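Long-range contacts in OsmC family protein (PDB 5CML), which hydrolyses carboxyl esters, probably as a serine esterase, through the alpha/beta-hydrolase domain described here, which in the whole protein is joined to an OsmC domain: residues 102-107 with 125-130; 57-62 with 246-251; 196-201 with 221-226. One frame throughout, in Å; residues are numbered along the deposited sequence.

Contact 1: residues 102-107 with 125-130; sequences PALLIG and VKAVAT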
ATOM      1  N   PRO A 102      -6.430   3.668  11.725  1.00 22.45           N
ATOM      2  CA  PRO A 102      -6.642   4.120  10.338  1.00 22.25           C
ATOM      3  C   PRO A 102      -7.969   3.626   9.772  1.00 21.62           C
ATOM      4  O   PRO A 102      -8.348   2.458   9.940  1.00 24.83           O
ATOM      5  CB  PRO A 102      -5.458   3.514   9.578  1.00 26.07           C
ATOM      6  CG  PRO A 102      -5.069   2.294  10.419  1.00 24.72           C
ATOM      7  CD  PRO A 102      -5.322   2.710  11.848  1.00 24.60           C
ATOM      8  N   ALA A 103      -8.664   4.532   9.099  1.00 21.50           N
ATOM      9  CA  ALA A 103      -9.941   4.240   8.481  1.00 19.81           C
ATOM     10  C   ALA A 103      -9.758   3.903   7.009  1.00 20.05           C
ATOM     11  O   ALA A 103     -10.671   3.397   6.395  1.00 20.49           O
ATOM     12  CB  ALA A 103     -10.888   5.417   8.632  1.00 22.24           C
ATOM     13  N   LEU A 104      -8.572   4.168   6.471  1.00 19.20           N
ATOM     14  CA  LEU A 104      -8.274   3.921   5.052  1.00 19.17           C
ATOM     15  C   LEU A 104      -6.920   3.256   4.961  1.00 19.07           C
ATOM     16  O   LEU A 104      -5.946   3.746   5.555  1.00 21.24           O
ATOM     17  CB  LEU A 104      -8.273   5.235   4.255  1.00 19.70           C
ATOM     18  CG  LEU A 104      -7.824   5.246   2.787  1.00 20.91           C
ATOM     19  CD1 LEU A 104      -8.716   4.410   1.928  1.00 20.72           C
ATOM     20  CD2 LEU A 104      -7.790   6.672   2.260  1.00 22.02           C
ATOM     21  N   LEU A 105      -6.858   2.122   4.256  1.00 18.48           N
ATOM     22  CA  LEU A 105      -5.595   1.507   3.901  1.00 17.88           C
ATOM     23  C   LEU A 105      -5.357   1.712   2.420  1.00 19.92           C
ATOM     24  O   LEU A 105      -6.261   1.492   1.613  1.00 20.77           O
ATOM     25  CB  LEU A 105      -5.604   0.007   4.201  1.00 20.75           C
ATOM     26  CG  LEU A 105      -5.684  -0.395   5.660  1.00 23.39           C
ATOM     27  CD1 LEU A 105      -5.626  -1.953   5.778  1.00 25.16           C
ATOM     28  CD2 LEU A 105      -4.607   0.254   6.538  1.00 25.08           C
ATOM     29  N   ILE A 106      -4.126   2.072   2.082  1.00 18.78           N
ATOM     30  CA  ILE A 106      -3.697   2.266   0.701  1.00 19.71           C
ATOM     31  C   ILE A 106      -2.436   1.455   0.483  1.00 18.99           C
ATOM     32  O   ILE A 106      -1.503   1.544   1.281  1.00 19.58           O
ATOM     33  CB  ILE A 106      -3.376   3.756   0.385  1.00 19.16           C
ATOM     34  CG1 ILE A 106      -4.492   4.689   0.859  1.00 19.18           C
ATOM     35  CG2 ILE A 106      -3.083   3.928  -1.108  1.00 19.92           C
ATOM     36  CD1 ILE A 106      -4.060   6.183   0.946  1.00 21.10           C
ATOM     37  N   GLY A 107      -2.382   0.689  -0.603  1.00 19.22           N
ATOM     38  CA  GLY A 107      -1.191  -0.078  -0.904  1.00 19.76           C
ATOM     39  C   GLY A 107      -0.782   0.019  -2.358  1.00 20.24           C
ATOM     40  O   GLY A 107      -1.605  -0.152  -3.244  1.00 21.85           O
ATOM     41  N   VAL A 125     -10.899  -0.175   9.813  1.00 22.25           N
ATOM     42  CA  VAL A 125     -10.649   0.167   8.409  1.00 22.12           C
ATOM     43  C   VAL A 125     -11.978   0.142   7.676  1.00 20.83           C
ATOM     44  O   VAL A 125     -12.668  -0.878   7.671  1.00 23.29           O
ATOM     45  CB  VAL A 125      -9.635  -0.813   7.740  1.00 21.28           C
ATOM     46  CG1 VAL A 125      -9.549  -0.630   6.215  1.00 22.00           C
ATOM     47  CG2 VAL A 125      -8.261  -0.703   8.410  1.00 23.25           C
ATOM     48  N   LYS A 126     -12.314   1.259   7.028  1.00 19.35           N
ATOM     49  CA  LYS A 126     -13.609   1.416   6.371  1.00 20.41           C
ATOM     50  C   LYS A 126     -13.505   1.342   4.854  1.00 20.47           C
ATOM     51  O   LYS A 126     -14.513   1.243   4.172  1.00 23.46           O
ATOM     52  CB  LYS A 126     -14.247   2.748   6.777  1.00 23.12           C
ATOM     53  CG  LYS A 126     -14.457   2.888   8.282  1.00 27.71           C
ATOM     54  CD  LYS A 126     -15.458   1.864   8.812  1.00 33.43           C
ATOM     55  CE  LYS A 126     -15.700   2.014  10.325  1.00 37.67           C
ATOM     56  NZ  LYS A 126     -15.800   0.683  11.023  1.00 42.74           N
ATOM     57  N   ALA A 127     -12.296   1.416   4.327  1.00 19.66           N
ATOM     58  CA  ALA A 127     -12.091   1.442   2.876  1.00 20.38           C
ATOM     59  C   ALA A 127     -10.661   1.068   2.547  1.00 20.16           C
ATOM     60  O   ALA A 127      -9.753   1.317   3.349  1.00 20.16           O
ATOM     61  CB  ALA A 127     -12.430   2.823   2.292  1.00 22.45           C
ATOM     62  N   VAL A 128     -10.469   0.413   1.397  1.00 19.11           N
ATOM     63  CA  VAL A 128      -9.150  -0.025   0.968  1.00 18.15           C
ATOM     64  C   VAL A 128      -8.956   0.337  -0.483  1.00 17.57           C
ATOM     65  O   VAL A 128      -9.871   0.166  -1.293  1.00 18.97           O
ATOM     66  CB  VAL A 128      -8.968  -1.561   1.125  1.00 20.78           C
ATOM     67  CG1 VAL A 128      -7.570  -2.028   0.643  1.00 23.21           C
ATOM     68  CG2 VAL A 128      -9.258  -2.000   2.558  1.00 22.89           C
ATOM     69  N   ALA A 129      -7.760   0.812  -0.816  1.00 17.07           N
ATOM     70  CA  ALA A 129      -7.441   1.209  -2.184  1.00 17.38           C
ATOM     71  C   ALA A 129      -6.038   0.704  -2.513  1.00 19.34           C
ATOM     72  O   ALA A 129      -5.126   0.760  -1.662  1.00 21.02           O
ATOM     73  CB  ALA A 129      -7.525   2.723  -2.363  1.00 17.66           C
ATOM     74  N   THR A 130      -5.853   0.210  -3.733  1.00 18.91           N
ATOM     75  CA  THR A 130      -4.541  -0.249  -4.151  1.00 19.23           C
ATOM     76  C   THR A 130      -4.172   0.276  -5.520  1.00 17.31           C
ATOM     77  O   THR A 130      -5.041   0.652  -6.303  1.00 19.66           O
ATOM     78  CB  THR A 130      -4.448  -1.803  -4.179  1.00 21.23           C
ATOM     79  OG1 THR A 130      -5.373  -2.327  -5.132  1.00 22.60           O
ATOM     80  CG2 THR A 130      -4.753  -2.389  -2.807  1.00 24.77           C
TER
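Strands 104-108 and 127-131 are the two parallel strands of a beta-alpha-beta unit with helix 110-118, in the central sheet of the alpha/beta-hydrolase fold. The bonding starts at Ala103 O, which takes a hydrogen bond from Lys126 N at 2.8 Å and a weak one from Ala127 N. Leu105 N gives to Ala127 O at 3.1 Å. Leu105 O accepts from Ala129 N, and Gly107 N gives to Ala129 O, both at 2.9 Å. Gly107 is the first glycine of a GxSxG sequence, consistent with a nucleophile elbow.

Leu105 and Val128 face helix 110-118. The Leu105 side chain crosses that of Val125 at about a right angle, with Leu105 CG 3.8 Å from Val125 CG2. Its CG lies opposite the carbonyl carbon (chi1 -66°), which carries the branch back toward Val125. An alanine in place of this leucine would lack the branch that both Val125 methyls meet, and is likely to leave a gap facing Val115. On the other face, Leu104 CD1 sits 4.1 Å from Ala127 CB, and Leu244 of helix 234-252 packs on Leu104, Ile106 and Ala129.

The backbone bonds described thus run between the strands, while mainly apolar groups meet the helices.

Contact 2: residues 57-62 with 246-251; sequences QGYAVL and AWARRY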
ATOM      1  N   GLN A  57      -7.355  17.284   1.000  1.00 26.27           N
ATOM      2  CA  GLN A  57      -8.738  16.915   1.249  1.00 26.39           C
ATOM      3  C   GLN A  57      -9.016  16.638   2.718  1.00 28.64           C
ATOM      4  O   GLN A  57     -10.131  16.235   3.079  1.00 30.60           O
ATOM      5  CB  GLN A  57      -9.107  15.681   0.421  1.00 28.20           C
ATOM      6  CG  GLN A  57      -9.143  15.967  -1.061  1.00 29.07           C
ATOM      7  CD  GLN A  57      -9.701  14.812  -1.844  1.00 34.87           C
ATOM      8  OE1 GLN A  57     -10.640  14.151  -1.412  1.00 37.82           O
ATOM      9  NE2 GLN A  57      -9.121  14.554  -2.993  1.00 37.53           N
ATOM     10  N   GLY A  58      -8.007  16.834   3.561  1.00 25.43           N
ATOM     11  CA  GLY A  58      -8.200  16.733   4.997  1.00 24.79           C
ATOM     12  C   GLY A  58      -7.741  15.439   5.643  1.00 22.59           C
ATOM     13  O   GLY A  58      -7.941  15.237   6.843  1.00 24.12           O
ATOM     14  N   TYR A  59      -7.130  14.552   4.863  1.00 22.59           N
ATOM     15  CA  TYR A  59      -6.611  13.298   5.417  1.00 21.68           C
ATOM     16  C   TYR A  59      -5.251  13.485   6.058  1.00 22.20           C
ATOM     17  O   TYR A  59      -4.483  14.367   5.663  1.00 23.63           O
ATOM     18  CB  TYR A  59      -6.466  12.232   4.326  1.00 20.61           C
ATOM     19  CG  TYR A  59      -7.737  11.758   3.689  1.00 21.91           C
ATOM     20  CD1 TYR A  59      -8.304  12.446   2.627  1.00 21.97           C
ATOM     21  CD2 TYR A  59      -8.336  10.575   4.104  1.00 24.00           C
ATOM     22  CE1 TYR A  59      -9.456  11.981   2.013  1.00 22.72           C
ATOM     23  CE2 TYR A  59      -9.485  10.100   3.509  1.00 23.67           C
ATOM     24  CZ  TYR A  59     -10.045  10.814   2.457  1.00 22.81           C
ATOM     25  OH  TYR A  59     -11.191  10.366   1.854  1.00 24.96           O
ATOM     26  N   ALA A  60      -4.947  12.640   7.042  1.00 21.96           N
ATOM     27  CA  ALA A  60      -3.576  12.451   7.474  1.00 21.39           C
ATOM     28  C   ALA A  60      -3.105  11.150   6.876  1.00 21.88           C
ATOM     29  O   ALA A  60      -3.877  10.198   6.807  1.00 22.44           O
ATOM     30  CB  ALA A  60      -3.461  12.437   9.022  1.00 22.52           C
ATOM     31  N   VAL A  61      -1.842  11.103   6.470  1.00 21.23           N
ATOM     32  CA  VAL A  61      -1.307   9.938   5.753  1.00 21.39           C
ATOM     33  C   VAL A  61       0.010   9.474   6.374  1.00 20.20           C
ATOM     34  O   VAL A  61       0.972  10.256   6.451  1.00 22.82           O
ATOM     35  CB  VAL A  61      -1.057  10.256   4.250  1.00 22.37           C
ATOM     36  CG1 VAL A  61      -0.579   9.015   3.524  1.00 22.50           C
ATOM     37  CG2 VAL A  61      -2.313  10.782   3.549  1.00 23.81           C
ATOM     38  N   LEU A  62       0.049   8.216   6.813  1.00 20.12           N
ATOM     39  CA  LEU A  62       1.293   7.601   7.269  1.00 19.84           C
ATOM     40  C   LEU A  62       1.876   6.808   6.102  1.00 21.84           C
ATOM     41  O   LEU A  62       1.345   5.762   5.705  1.00 22.89           O
ATOM     42  CB  LEU A  62       1.069   6.695   8.479  1.00 20.74           C
ATOM     43  CG  LEU A  62       2.336   6.088   9.101  1.00 23.05           C
ATOM     44  CD1 LEU A  62       3.204   7.175   9.758  1.00 25.26           C
ATOM     45  CD2 LEU A  62       1.982   5.038  10.121  1.00 24.42           C
ATOM     46  N   ALA A 246     -11.343  11.583  -2.838  1.00 19.36           N
ATOM     47  CA  ALA A 246     -12.760  11.847  -3.070  1.00 19.09           C
ATOM     48  C   ALA A 246     -13.602  10.589  -2.853  1.00 20.14           C
ATOM     49  O   ALA A 246     -14.684  10.630  -2.267  1.00 21.34           O
ATOM     50  CB  ALA A 246     -12.961  12.413  -4.498  1.00 21.13           C
ATOM     51  N   TRP A 247     -13.100   9.466  -3.356  1.00 18.96           N
ATOM     52  CA  TRP A 247     -13.805   8.209  -3.217  1.00 19.34           C
ATOM     53  C   TRP A 247     -13.931   7.779  -1.762  1.00 18.61           C
ATOM     54  O   TRP A 247     -14.996   7.409  -1.307  1.00 20.56           O
ATOM     55  CB  TRP A 247     -13.099   7.135  -4.028  1.00 19.83           C
ATOM     56  CG  TRP A 247     -13.645   5.786  -3.845  1.00 18.04           C
ATOM     57  CD1 TRP A 247     -14.741   5.247  -4.469  1.00 20.61           C
ATOM     58  CD2 TRP A 247     -13.143   4.774  -2.969  1.00 19.00           C
ATOM     59  NE1 TRP A 247     -14.950   3.957  -4.029  1.00 19.70           N
ATOM     60  CE2 TRP A 247     -13.971   3.640  -3.119  1.00 19.30           C
ATOM     61  CE3 TRP A 247     -12.061   4.710  -2.087  1.00 19.71           C
ATOM     62  CZ2 TRP A 247     -13.752   2.461  -2.419  1.00 21.44           C
ATOM     63  CZ3 TRP A 247     -11.841   3.527  -1.394  1.00 20.94           C
ATOM     64  CH2 TRP A 247     -12.688   2.430  -1.560  1.00 22.45           C
ATOM     65  N   ALA A 248     -12.836   7.835  -1.034  1.00 18.33           N
ATOM     66  CA  ALA A 248     -12.837   7.306   0.308  1.00 19.86           C
ATOM     67  C   ALA A 248     -13.648   8.153   1.279  1.00 20.45           C
ATOM     68  O   ALA A 248     -14.064   7.659   2.315  1.00 21.16           O
ATOM     69  CB  ALA A 248     -11.389   7.144   0.818  1.00 20.32           C
ATOM     70  N   ARG A 249     -13.894   9.413   0.943  1.00 21.99           N
ATOM     71  CA  ARG A 249     -14.647  10.296   1.817  1.00 24.23           C
ATOM     72  C   ARG A 249     -16.068   9.760   2.080  1.00 25.04           C
ATOM     73  O   ARG A 249     -16.645  10.019   3.136  1.00 28.10           O
ATOM     74  CB  ARG A 249     -14.707  11.699   1.208  1.00 26.56           C
ATOM     75  CG  ARG A 249     -15.239  12.746   2.137  1.00 34.28           C
ATOM     76  CD  ARG A 249     -15.318  14.079   1.431  1.00 40.05           C
ATOM     77  NE  ARG A 249     -13.993  14.671   1.394  1.00 46.73           N
ATOM     78  CZ  ARG A 249     -13.432  15.268   2.444  1.00 49.48           C
ATOM     79  NH1 ARG A 249     -14.087  15.357   3.594  1.00 51.69           N
ATOM     80  NH2 ARG A 249     -12.221  15.774   2.348  1.00 50.63           N
ATOM     81  N   ARG A 250     -16.613   9.000   1.130  1.00 22.95           N
ATOM     82  CA  ARG A 250     -17.943   8.389   1.279  1.00 24.71           C
ATOM     83  C   ARG A 250     -17.993   7.443   2.486  1.00 23.63           C
ATOM     84  O   ARG A 250     -19.051   7.245   3.103  1.00 27.65           O
ATOM     85  CB  ARG A 250     -18.317   7.628   0.000  1.00 24.56           C
ATOM     86  CG  ARG A 250     -19.701   6.950  -0.009  1.00 28.32           C
ATOM     87  CD  ARG A 250     -20.822   7.974   0.134  1.00 33.82           C
ATOM     88  NE  ARG A 250     -22.168   7.392   0.136  1.00 36.68           N
ATOM     89  CZ  ARG A 250     -22.779   6.916   1.220  1.00 38.46           C
ATOM     90  NH1 ARG A 250     -22.166   6.929   2.405  1.00 39.96           N
ATOM     91  NH2 ARG A 250     -24.005   6.419   1.124  1.00 39.57           N
ATOM     92  N   TYR A 251     -16.838   6.893   2.842  1.00 21.46           N
ATOM     93  CA  TYR A 251     -16.770   5.755   3.777  1.00 21.11           C
ATOM     94  C   TYR A 251     -16.085   6.044   5.099  1.00 24.58           C
ATOM     95  O   TYR A 251     -16.356   5.366   6.102  1.00 25.58           O
ATOM     96  CB  TYR A 251     -16.051   4.585   3.099  1.00 21.23           C
ATOM     97  CG  TYR A 251     -16.724   4.218   1.809  1.00 21.87           C
ATOM     98  CD1 TYR A 251     -18.020   3.737   1.812  1.00 22.45           C
ATOM     99  CD2 TYR A 251     -16.080   4.390   0.596  1.00 22.62           C
ATOM    100  CE1 TYR A 251     -18.660   3.415   0.637  1.00 22.55           C
ATOM    101  CE2 TYR A 251     -16.701   4.066  -0.588  1.00 23.06           C
ATOM    102  CZ  TYR A 251     -17.991   3.600  -0.563  1.00 24.10           C
ATOM    103  OH  TYR A 251     -18.607   3.290  -1.737  1.00 25.82           O
TER
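Tyr59 reaches across to helix 234-252 and lays its hydroxyl end against Ala248 and Arg249. Its OH is 3.4 Å from Ala248 CB, and the ring carbon CZ is 4.2 Å from the same methyl. The methyl approaches the ring obliquely. Arg249 N lies at the ring edge, near its plane, 3.0 Å from Tyr59 OH, but the angle is poor for a hydrogen bond. The polar partner of this hydroxyl is instead Gly245 O, one residue before the segment. That bond ties the phenol to the helix backbone and is likely to hold the hydroxyl end in place.

Gln57 makes the second approach. Its chain runs extended beyond CG (chi2 -172°) and brings the amide up to the helix backbone. Gln57 OE1 stands 3.0 Å from Ala246 N, again at a poor angle. The other end of the amide, NE2, is hydrogen-bonded to Glu242 O. The Arg249 guanidinium is modelled toward the backbone of Gln57, too close for the placement to be reliable.

Gly58 ends helix 45-56 with a Schellman motif, and its positive phi suits a glycine. Strand 59-65 follows directly, beside strand 30-36. Tyr59 packs on Leu54 of helix 45-56 and on Val29, while its hydroxyl end meets helix 234-252. The contact therefore links the turn between helix 45-56 and strand 59-65 to the last helix of this domain.

Contact 3: residues 196-201 with 221-226; sequences HSPTDQ and FVSLDQ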
ATOM      1  N   HIS A 196      -5.054   0.735 -11.709  1.00 18.05           N
ATOM      2  CA  HIS A 196      -4.052  -0.017 -12.437  1.00 16.80           C
ATOM      3  C   HIS A 196      -3.883   0.552 -13.825  1.00 18.19           C
ATOM      4  O   HIS A 196      -4.862   0.933 -14.457  1.00 18.98           O
ATOM      5  CB  HIS A 196      -4.458  -1.485 -12.540  1.00 19.04           C
ATOM      6  CG  HIS A 196      -3.313  -2.451 -12.511  1.00 18.98           C
ATOM      7  ND1 HIS A 196      -3.163  -3.374 -11.500  1.00 18.49           N
ATOM      8  CD2 HIS A 196      -2.289  -2.666 -13.375  1.00 20.26           C
ATOM      9  CE1 HIS A 196      -2.093  -4.116 -11.733  1.00 20.60           C
ATOM     10  NE2 HIS A 196      -1.545  -3.709 -12.865  1.00 20.10           N
ATOM     11  N   SER A 197      -2.646   0.564 -14.309  1.00 19.46           N
ATOM     12  CA  SER A 197      -2.377   0.972 -15.678  1.00 19.33           C
ATOM     13  C   SER A 197      -2.448  -0.192 -16.646  1.00 21.08           C
ATOM     14  O   SER A 197      -1.823  -1.232 -16.420  1.00 21.73           O
ATOM     15  CB  SER A 197      -1.006   1.585 -15.793  1.00 21.55           C
ATOM     16  OG  SER A 197      -0.722   1.817 -17.145  1.00 23.50           O
ATOM     17  N   PRO A 198      -3.180  -0.005 -17.749  1.00 21.98           N
ATOM     18  CA  PRO A 198      -3.207  -1.079 -18.751  1.00 23.31           C
ATOM     19  C   PRO A 198      -1.824  -1.306 -19.340  1.00 26.89           C
ATOM     20  O   PRO A 198      -1.571  -2.388 -19.831  1.00 30.79           O
ATOM     21  CB  PRO A 198      -4.206  -0.575 -19.803  1.00 25.18           C
ATOM     22  CG  PRO A 198      -4.470   0.819 -19.498  1.00 25.08           C
ATOM     23  CD  PRO A 198      -4.114   1.086 -18.077  1.00 23.04           C
ATOM     24  N   THR A 199      -0.948  -0.307 -19.266  1.00 26.06           N
ATOM     25  CA  THR A 199       0.390  -0.415 -19.848  1.00 29.35           C
ATOM     26  C   THR A 199       1.459  -0.772 -18.801  1.00 26.98           C
ATOM     27  O   THR A 199       2.654  -0.681 -19.071  1.00 29.41           O
ATOM     28  CB  THR A 199       0.794   0.897 -20.582  1.00 32.62           C
ATOM     29  OG1 THR A 199       0.789   1.997 -19.672  1.00 36.23           O
ATOM     30  CG2 THR A 199      -0.180   1.198 -21.695  1.00 36.27           C
ATOM     31  N   ASP A 200       1.029  -1.215 -17.619  1.00 24.00           N
ATOM     32  CA  ASP A 200       1.946  -1.661 -16.575  1.00 24.08           C
ATOM     33  C   ASP A 200       2.766  -2.850 -17.071  1.00 24.93           C
ATOM     34  O   ASP A 200       2.211  -3.870 -17.479  1.00 27.17           O
ATOM     35  CB  ASP A 200       1.151  -2.013 -15.301  1.00 22.89           C
ATOM     36  CG  ASP A 200       2.026  -2.164 -14.040  1.00 21.72           C
ATOM     37  OD1 ASP A 200       3.166  -2.679 -14.111  1.00 22.49           O
ATOM     38  OD2 ASP A 200       1.540  -1.772 -12.951  1.00 21.78           O
ATOM     39  N   GLN A 201       4.090  -2.701 -17.038  1.00 25.35           N
ATOM     40  CA  GLN A 201       5.016  -3.728 -17.535  1.00 28.70           C
ATOM     41  C   GLN A 201       5.516  -4.679 -16.452  1.00 28.05           C
ATOM     42  O   GLN A 201       6.198  -5.677 -16.753  1.00 30.52           O
ATOM     43  CB  GLN A 201       6.223  -3.062 -18.192  1.00 31.18           C
ATOM     44  CG  GLN A 201       5.896  -2.314 -19.469  1.00 33.63           C
ATOM     45  CD  GLN A 201       7.064  -1.478 -19.950  1.00 40.25           C
ATOM     46  OE1 GLN A 201       7.015  -0.247 -19.930  1.00 44.18           O
ATOM     47  NE2 GLN A 201       8.125  -2.139 -20.374  1.00 42.39           N
ATOM     48  N   PHE A 221     -12.915   0.303 -10.020  1.00 17.85           N
ATOM     49  CA  PHE A 221     -11.677   0.233 -10.775  1.00 16.30           C
ATOM     50  C   PHE A 221     -11.457   1.529 -11.546  1.00 16.66           C
ATOM     51  O   PHE A 221     -12.351   1.970 -12.242  1.00 16.93           O
ATOM     52  CB  PHE A 221     -11.680  -0.934 -11.786  1.00 17.67           C
ATOM     53  CG  PHE A 221     -10.518  -0.875 -12.715  1.00 18.18           C
ATOM     54  CD1 PHE A 221      -9.276  -1.310 -12.297  1.00 19.47           C
ATOM     55  CD2 PHE A 221     -10.631  -0.296 -13.971  1.00 19.83           C
ATOM     56  CE1 PHE A 221      -8.175  -1.199 -13.120  1.00 20.02           C
ATOM     57  CE2 PHE A 221      -9.536  -0.174 -14.795  1.00 19.79           C
ATOM     58  CZ  PHE A 221      -8.308  -0.616 -14.383  1.00 19.58           C
ATOM     59  N   VAL A 222     -10.268   2.108 -11.425  1.00 17.46           N
ATOM     60  CA  VAL A 222      -9.894   3.289 -12.197  1.00 18.05           C
ATOM     61  C   VAL A 222      -8.643   3.000 -13.017  1.00 18.81           C
ATOM     62  O   VAL A 222      -7.601   2.569 -12.495  1.00 19.03           O
ATOM     63  CB  VAL A 222      -9.683   4.511 -11.262  1.00 18.95           C
ATOM     64  CG1 VAL A 222      -9.031   5.717 -12.010  1.00 19.63           C
ATOM     65  CG2 VAL A 222     -11.012   4.887 -10.673  1.00 19.57           C
ATOM     66  N   SER A 223      -8.772   3.221 -14.317  1.00 19.84           N
ATOM     67  CA  SER A 223      -7.680   3.034 -15.244  1.00 18.83           C
ATOM     68  C   SER A 223      -6.643   4.156 -15.183  1.00 20.06           C
ATOM     69  O   SER A 223      -6.997   5.353 -15.185  1.00 21.35           O
ATOM     70  CB  SER A 223      -8.236   2.928 -16.669  1.00 19.40           C
ATOM     71  OG  SER A 223      -7.192   2.831 -17.605  1.00 21.65           O
ATOM     72  N   LEU A 224      -5.366   3.780 -15.157  1.00 20.72           N
ATOM     73  CA  LEU A 224      -4.270   4.771 -15.189  1.00 23.21           C
ATOM     74  C   LEU A 224      -3.683   4.992 -16.602  1.00 27.93           C
ATOM     75  O   LEU A 224      -2.593   5.537 -16.746  1.00 29.77           O
ATOM     76  CB  LEU A 224      -3.152   4.354 -14.225  1.00 21.00           C
ATOM     77  CG  LEU A 224      -3.577   4.222 -12.765  1.00 23.38           C
ATOM     78  CD1 LEU A 224      -2.402   3.876 -11.838  1.00 24.42           C
ATOM     79  CD2 LEU A 224      -4.244   5.512 -12.320  1.00 24.58           C
ATOM     80  N   ASP A 225      -4.431   4.592 -17.623  1.00 27.60           N
ATOM     81  CA  ASP A 225      -4.110   4.878 -19.039  1.00 29.62           C
ATOM     82  C   ASP A 225      -2.666   4.496 -19.429  1.00 32.41           C
ATOM     83  O   ASP A 225      -2.384   3.307 -19.630  1.00 37.73           O
ATOM     84  CB  ASP A 225      -4.399   6.356 -19.323  1.00 30.57           C
ATOM     85  CG  ASP A 225      -4.368   6.691 -20.793  1.00 34.59           C
ATOM     86  OD1 ASP A 225      -4.306   5.754 -21.637  1.00 34.92           O
ATOM     87  OD2 ASP A 225      -4.440   7.905 -21.099  1.00 38.12           O
ATOM     88  N   GLN A 226      -1.757   5.464 -19.523  1.00 31.07           N
ATOM     89  CA  GLN A 226      -0.384   5.207 -19.996  1.00 30.01           C
ATOM     90  C   GLN A 226       0.667   5.254 -18.879  1.00 27.59           C
ATOM     91  O   GLN A 226       1.864   5.324 -19.136  1.00 27.64           O
ATOM     92  CB  GLN A 226       0.008   6.228 -21.073  1.00 33.84           C
ATOM     93  CG  GLN A 226      -0.855   6.233 -22.327  1.00 37.74           C
ATOM     94  CD  GLN A 226      -0.759   4.946 -23.122  1.00 41.01           C
ATOM     95  OE1 GLN A 226      -1.771   4.322 -23.436  1.00 44.30           O
ATOM     96  NE2 GLN A 226       0.459   4.547 -23.465  1.00 41.32           N
TER
HETATM   97  O   HOH W   1       3.399   3.235 -19.440  1.00 48.39           O
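The loop after strand 192-196 carries Asp200, which with Ser109 and His229 fits the Ser-His-Asp triad of an alpha/beta-hydrolase. Here the loop runs alongside the end of strand 219-223 and the residues that follow it, 224-226. The last parallel bridge pairs His196 with Ser223. His196 N gives a hydrogen bond to Val222 O at 3.2 Å. Leu224 N returns one to His196 O at 3.0 Å. His196 CB meets the edge of the Phe221 ring, 3.8 Å from CE1, while the imidazole bonds through NE2 to Val203 O.

Ser197 CB packs against Leu224 CB at 3.8 Å, and Leu224 also reaches Phe239 and Val240 of helix 234-252. The Pro198 ring lies over Asp225 O, with CD 3.2 Å away. Ser197 OG, held opposite its own backbone N (chi1 173°), accepts from Thr199 N in an ST turn and is hydrogen-bonded to Ala227 O. The turn from Ser197 to Asp200 is type I. Ser223 OG makes a matching ST turn by accepting from Asp225 N. The side chains of Thr199 and Gln226 cross at about a right angle, Thr199 CG2 3.8 Å from Gln226 NE2. A water oxygen 2.6 Å from Gln226 O donates to it and also bonds with Thr199 OG1.

Asp200 itself makes no contact with 221-226. Its OD2 is bonded to His229 ND1, and its OD1 takes Ile202 N and Val203 N. The Ser197 ST turn and the Ala227 bond are likely to steady the turn that ends at Asp200, so this contact is probably second shell to the triad.

In the fold
All three contacts reach the same mixed sheet. Contact 1 is buried, within the middle of that sheet. Contacts 2 and 3 are only partly buried and lie farther from the centre of the chain. Contacts 1 and 2 touch: Trp247 and Ala248 of helix 234-252 rest on Ala127 and Leu104. The same helix also reaches contact 3 through Leu224, but contact 3 touches neither of the others. Its centre is about 20 Å from that of contact 1, at the edge strand 219-223. The chemistry follows the place. Contact 1 relies on regular backbone bonds and apolar side chains. Contact 2 is side chain against helix, with no hydrogen bond between its segments. Contact 3 mixes a short bridge with hydroxyls and water.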